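Local coordinates for protein aldo-keto reductase family 1 member C1 (PDB 1QWK) that probably works as an NADPH-dependent aldose reductase of the aldo-keto reductase family, built on a TIM barrel, at residues I8-S11 with E15-V18; D186-C191 with R256-L261. All coordinates share one frame; numbering follows the deposited sequence.

Contact 1 of 2, residues I8-S11 with E15-V18; sequences IKLS and EMPV
Ile8 and Met16 face each other as an antiparallel hydrogen-bonded pair and hold the two short strands together through two backbone bonds. Ile8 N reaches Met16 O at 2.7 Å, and Met16 N returns to Ile8 O at 2.8 Å in a nearly straight bond, 176° at the hydrogen. Ile8 O also receives a CA-H...O contact from Glu15. Next along the hairpin, Lys9 and Glu15 form a non-hydrogen-bonded pair with CA atoms 4.6 Å apart. The Glu15 chain bends at chi2 (-86°), which folds its carboxylate back over the neighbouring strand until OE1 rests 3.2 Å from Lys9 CA. The lysine chain runs out extended and turns only at its end, leaving NZ 5.4 Å from Glu15 OE1; NZ makes a weak hydrogen bond to Gly13 O in the turn. On the other face, CG1 of Ile8 meets CG1 of Val18 at 3.7 Å, the two side chains crossing at about a right angle, while Leu10 CD2 approaches Met16 CB more loosely. Met16 and Leu10 carry this apolar side onto Ser197 of strand 197-201, Met16 also touching Phe77 and Leu45, while Val18 packs on Phe277 of a loop. The hairpin, which in aldo-keto reductases closes the N-terminal end of the barrel, thus has a charged outer face, where attraction between Lys9 and Glu15 is probably only long-range, and a greasy inner one.

Contact 2 of 2, residues D186-C191 with R256-L261; sequences DHVDFC and RGCAIL
Val188 points from helix 185-193 toward the loop that leads into strand 259-261, and its CG2 methyl lies 3.6 Å from Arg256 NH2. The valine and arginine side chains approach at a slant, the methyl standing obliquely to the guanidinium plane. Two successive bends, at chi2 (-75°) and chi3 (-51°), curl the arginine chain and carry its head back to the helix. CG2 has a second neighbour in Cys258 SG, at 4.3 Å, while the other methyl, CG1, comes no nearer than 4.2 Å to Arg256 O; both Val188 and Cys258 also pack on Leu178. Between arginine and cysteine, Gly257, the first residue to leave helical geometry after helix 245-255, sits in a Schellman motif, its positive phi (96°) turning the chain toward the strand. The guanidinium is fixed mainly by Pro183 O, which accepts a hydrogen bond from NH1; Tyr252 OH adds a weak one. A water accepts from Arg256 NH2 at 3.0 Å and donates weakly to Asp189 OD1, one residue beyond Val188. The contact therefore joins the helix before strand 197-201 to the connection entering the last barrel strand. Valine shields one part of the cationic head, and a carbonyl and water serve its N-H groups; with Asp189 OD2 6.4 Å from Arg256 NH2, the attraction between the charges is probably modest, the shared water a weak link between them.

Overall arrangement
Contact 1 closes early in the chain, well before contact 2 opens, yet their centres are only about 13 Å apart. The hairpin of strands 7-9 and 15-17 is a separate two-stranded sheet; strand 259-261 is the last of the eight parallel barrel strands. They meet where Val18 O probably accepts a hydrogen bond from Ile260 N, at 2.8 Å, and Met16 CE packs on Ala259 CB. Ile260 also bonds to Gly20, where the last strand meets the first, as expected of a closed TIM barrel. Contact 2 lies on the other side of strand 259-261, where it pairs with strand 197-201, and brings outer helix 185-193 against the loop leading into it. Both contacts thus reach the last strand.

Contact 1 of 2, residues I8-S11 with E15-V18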
loop_
_atom_site.group_PDB
_atom_site.type_symbol
_atom_site.label_atom_id
_atom_site.label_comp_id
_atom_site.label_asym_id
_atom_site.label_seq_id
_atom_site.Cartn_x
_atom_site.Cartn_y
_atom_site.Cartn_z
ATOM N N ILE A 8 -2.334 -13.891 1.015
ATOM C CA ILE A 8 -3.206 -13.796 2.177
ATOM C C ILE A 8 -4.617 -14.005 1.640
ATOM O O ILE A 8 -4.987 -13.431 0.614
ATOM C CB ILE A 8 -3.112 -12.400 2.839
ATOM C CG1 ILE A 8 -1.760 -12.254 3.541
ATOM C CG2 ILE A 8 -4.258 -12.191 3.826
ATOM C CD1 ILE A 8 -1.524 -13.271 4.637
ATOM N N LYS A 9 -5.399 -14.838 2.318
ATOM C CA LYS A 9 -6.762 -15.107 1.882
ATOM C C LYS A 9 -7.711 -14.069 2.470
ATOM O O LYS A 9 -7.827 -13.940 3.690
ATOM C CB LYS A 9 -7.185 -16.515 2.317
ATOM C CG LYS A 9 -8.524 -16.963 1.762
ATOM C CD LYS A 9 -8.868 -18.374 2.229
ATOM C CE LYS A 9 -10.179 -18.859 1.623
ATOM N NZ LYS A 9 -10.113 -18.920 0.133
ATOM N N LEU A 10 -8.371 -13.314 1.595
ATOM C CA LEU A 10 -9.326 -12.293 2.024
ATOM C C LEU A 10 -10.609 -12.981 2.509
ATOM O O LEU A 10 -10.840 -14.152 2.204
ATOM C CB LEU A 10 -9.634 -11.335 0.867
ATOM C CG LEU A 10 -8.423 -10.615 0.255
ATOM C CD1 LEU A 10 -8.884 -9.615 -0.796
ATOM C CD2 LEU A 10 -7.641 -9.903 1.356
ATOM N N SER A 11 -11.444 -12.256 3.252
ATOM C CA SER A 11 -12.673 -12.840 3.799
ATOM C C SER A 11 -13.644 -13.417 2.766
ATOM O O SER A 11 -14.484 -14.250 3.108
ATOM C CB SER A 11 -13.404 -11.826 4.688
ATOM O OG SER A 11 -13.889 -10.724 3.949
ATOM N N GLU A 15 -7.444 -14.493 -3.048
ATOM C CA GLU A 15 -6.054 -14.586 -2.599
ATOM C C GLU A 15 -5.267 -13.348 -3.025
ATOM O O GLU A 15 -5.203 -13.025 -4.210
ATOM C CB GLU A 15 -5.399 -15.838 -3.192
ATOM C CG GLU A 15 -5.887 -17.147 -2.588
ATOM C CD GLU A 15 -5.125 -17.530 -1.333
ATOM O OE1 GLU A 15 -5.141 -16.751 -0.354
ATOM O OE2 GLU A 15 -4.500 -18.615 -1.325
ATOM N N MET A 16 -4.667 -12.658 -2.058
ATOM C CA MET A 16 -3.885 -11.453 -2.338
ATOM C C MET A 16 -2.401 -11.662 -2.033
ATOM O O MET A 16 -2.032 -11.959 -0.901
ATOM C CB MET A 16 -4.412 -10.280 -1.500
ATOM C CG MET A 16 -3.607 -8.990 -1.648
ATOM S SD MET A 16 -4.262 -7.624 -0.649
ATOM C CE MET A 16 -3.708 -8.115 0.990
ATOM N N PRO A 17 -1.528 -11.508 -3.045
ATOM C CA PRO A 17 -0.084 -11.689 -2.832
ATOM C C PRO A 17 0.396 -10.837 -1.656
ATOM O O PRO A 17 0.009 -9.678 -1.531
ATOM C CB PRO A 17 0.519 -11.241 -4.161
ATOM C CG PRO A 17 -0.553 -11.632 -5.160
ATOM C CD PRO A 17 -1.822 -11.190 -4.456
ATOM N N VAL A 18 1.245 -11.419 -0.813
ATOM C CA VAL A 18 1.762 -10.744 0.374
ATOM C C VAL A 18 2.738 -9.610 0.085
ATOM O O VAL A 18 2.968 -8.756 0.941
ATOM C CB VAL A 18 2.448 -11.741 1.333
ATOM C CG1 VAL A 18 1.447 -12.793 1.791
ATOM C CG2 VAL A 18 3.638 -12.398 0.642
#

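Contact 2 of 2, residues D186-C191 with R256-L261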
loop_
_atom_site.group_PDB
_atom_site.type_symbol
_atom_site.label_atom_id
_atom_site.label_comp_id
_atom_site.label_asym_id
_atom_site.label_seq_id
_atom_site.Cartn_x
_atom_site.Cartn_y
_atom_site.Cartn_z
ATOM N N ASP A 186 -2.706 -1.127 17.480
ATOM C CA ASP A 186 -4.149 -1.008 17.664
ATOM C C ASP A 186 -4.932 -1.283 16.381
ATOM O O ASP A 186 -5.919 -2.017 16.396
ATOM C CB ASP A 186 -4.498 0.388 18.188
ATOM C CG ASP A 186 -5.962 0.522 18.567
ATOM O OD1 ASP A 186 -6.411 -0.203 19.481
ATOM O OD2 ASP A 186 -6.667 1.349 17.952
ATOM N N HIS A 187 -4.494 -0.696 15.272
ATOM C CA HIS A 187 -5.196 -0.894 14.007
ATOM C C HIS A 187 -5.140 -2.344 13.539
ATOM O O HIS A 187 -6.158 -2.909 13.135
ATOM C CB HIS A 187 -4.621 0.017 12.919
ATOM C CG HIS A 187 -5.377 -0.041 11.626
ATOM N ND1 HIS A 187 -6.684 0.379 11.509
ATOM C CD2 HIS A 187 -5.003 -0.454 10.391
ATOM C CE1 HIS A 187 -7.084 0.228 10.257
ATOM N NE2 HIS A 187 -6.081 -0.275 9.559
ATOM N N VAL A 188 -3.956 -2.947 13.599
ATOM C CA VAL A 188 -3.798 -4.334 13.171
ATOM C C VAL A 188 -4.653 -5.266 14.024
ATOM O O VAL A 188 -5.292 -6.175 13.502
ATOM C CB VAL A 188 -2.311 -4.769 13.232
ATOM C CG1 VAL A 188 -2.175 -6.247 12.870
ATOM C CG2 VAL A 188 -1.491 -3.923 12.274
ATOM N N ASP A 189 -4.671 -5.045 15.335
ATOM C CA ASP A 189 -5.486 -5.886 16.206
ATOM C C ASP A 189 -6.965 -5.716 15.873
ATOM O O ASP A 189 -7.719 -6.687 15.865
ATOM C CB ASP A 189 -5.222 -5.556 17.675
ATOM C CG ASP A 189 -3.853 -6.024 18.130
ATOM O OD1 ASP A 189 -3.457 -7.149 17.755
ATOM O OD2 ASP A 189 -3.169 -5.282 18.863
ATOM N N PHE A 190 -7.370 -4.482 15.588
ATOM C CA PHE A 190 -8.755 -4.197 15.232
ATOM C C PHE A 190 -9.130 -4.944 13.953
ATOM O O PHE A 190 -10.173 -5.592 13.884
ATOM C CB PHE A 190 -8.942 -2.697 15.014
ATOM C CG PHE A 190 -10.276 -2.326 14.434
ATOM C CD1 PHE A 190 -11.406 -2.239 15.241
ATOM C CD2 PHE A 190 -10.405 -2.080 13.068
ATOM C CE1 PHE A 190 -12.642 -1.893 14.701
ATOM C CE2 PHE A 190 -11.634 -1.735 12.517
ATOM C CZ PHE A 190 -12.758 -1.647 13.333
ATOM N N CYS A 191 -8.275 -4.845 12.940
ATOM C CA CYS A 191 -8.530 -5.506 11.662
ATOM C C CYS A 191 -8.580 -7.025 11.795
ATOM O O CYS A 191 -9.416 -7.678 11.169
ATOM C CB CYS A 191 -7.465 -5.103 10.636
ATOM S SG CYS A 191 -7.608 -3.387 10.053
ATOM N N ARG A 256 4.144 -9.663 11.110
ATOM C CA ARG A 256 3.185 -8.962 11.972
ATOM C C ARG A 256 1.806 -9.366 11.425
ATOM O O ARG A 256 0.768 -9.081 12.032
ATOM C CB ARG A 256 3.339 -7.435 11.858
ATOM C CG ARG A 256 4.471 -6.789 12.674
ATOM C CD ARG A 256 4.140 -6.697 14.166
ATOM N NE ARG A 256 2.835 -6.076 14.405
ATOM C CZ ARG A 256 2.553 -4.792 14.197
ATOM N NH1 ARG A 256 3.480 -3.959 13.746
ATOM N NH2 ARG A 256 1.324 -4.345 14.416
ATOM N N GLY A 257 1.814 -10.017 10.261
ATOM C CA GLY A 257 0.585 -10.473 9.631
ATOM C C GLY A 257 0.040 -9.527 8.579
ATOM O O GLY A 257 -1.165 -9.513 8.323
ATOM N N CYS A 258 0.920 -8.750 7.955
ATOM C CA CYS A 258 0.496 -7.786 6.942
ATOM C C CYS A 258 1.069 -8.064 5.564
ATOM O O CYS A 258 2.042 -8.803 5.417
ATOM C CB CYS A 258 0.937 -6.372 7.330
ATOM S SG CYS A 258 0.426 -5.817 8.957
ATOM N N ALA A 259 0.447 -7.470 4.552
ATOM C CA ALA A 259 0.952 -7.573 3.193
ATOM C C ALA A 259 1.827 -6.319 3.112
ATOM O O ALA A 259 1.630 -5.378 3.892
ATOM C CB ALA A 259 -0.184 -7.500 2.181
ATOM N N ILE A 260 2.786 -6.291 2.192
ATOM C CA ILE A 260 3.682 -5.139 2.073
ATOM C C ILE A 260 3.773 -4.578 0.659
ATOM O O ILE A 260 3.584 -5.298 -0.320
ATOM C CB ILE A 260 5.111 -5.495 2.544
ATOM C CG1 ILE A 260 5.669 -6.651 1.711
ATOM C CG2 ILE A 260 5.088 -5.852 4.033
ATOM C CD1 ILE A 260 7.095 -7.075 2.093
ATOM N N LEU A 261 4.083 -3.283 0.576
ATOM C CA LEU A 261 4.201 -2.565 -0.692
ATOM C C LEU A 261 5.454 -1.694 -0.789
ATOM O O LEU A 261 5.359 -0.470 -0.770
ATOM C CB LEU A 261 2.979 -1.663 -0.906
ATOM C CG LEU A 261 1.618 -2.322 -1.092
ATOM C CD1 LEU A 261 0.529 -1.247 -1.188
ATOM C CD2 LEU A 261 1.634 -3.182 -2.346
HETATM O O HOH W 1 -0.714 -5.842 16.117
#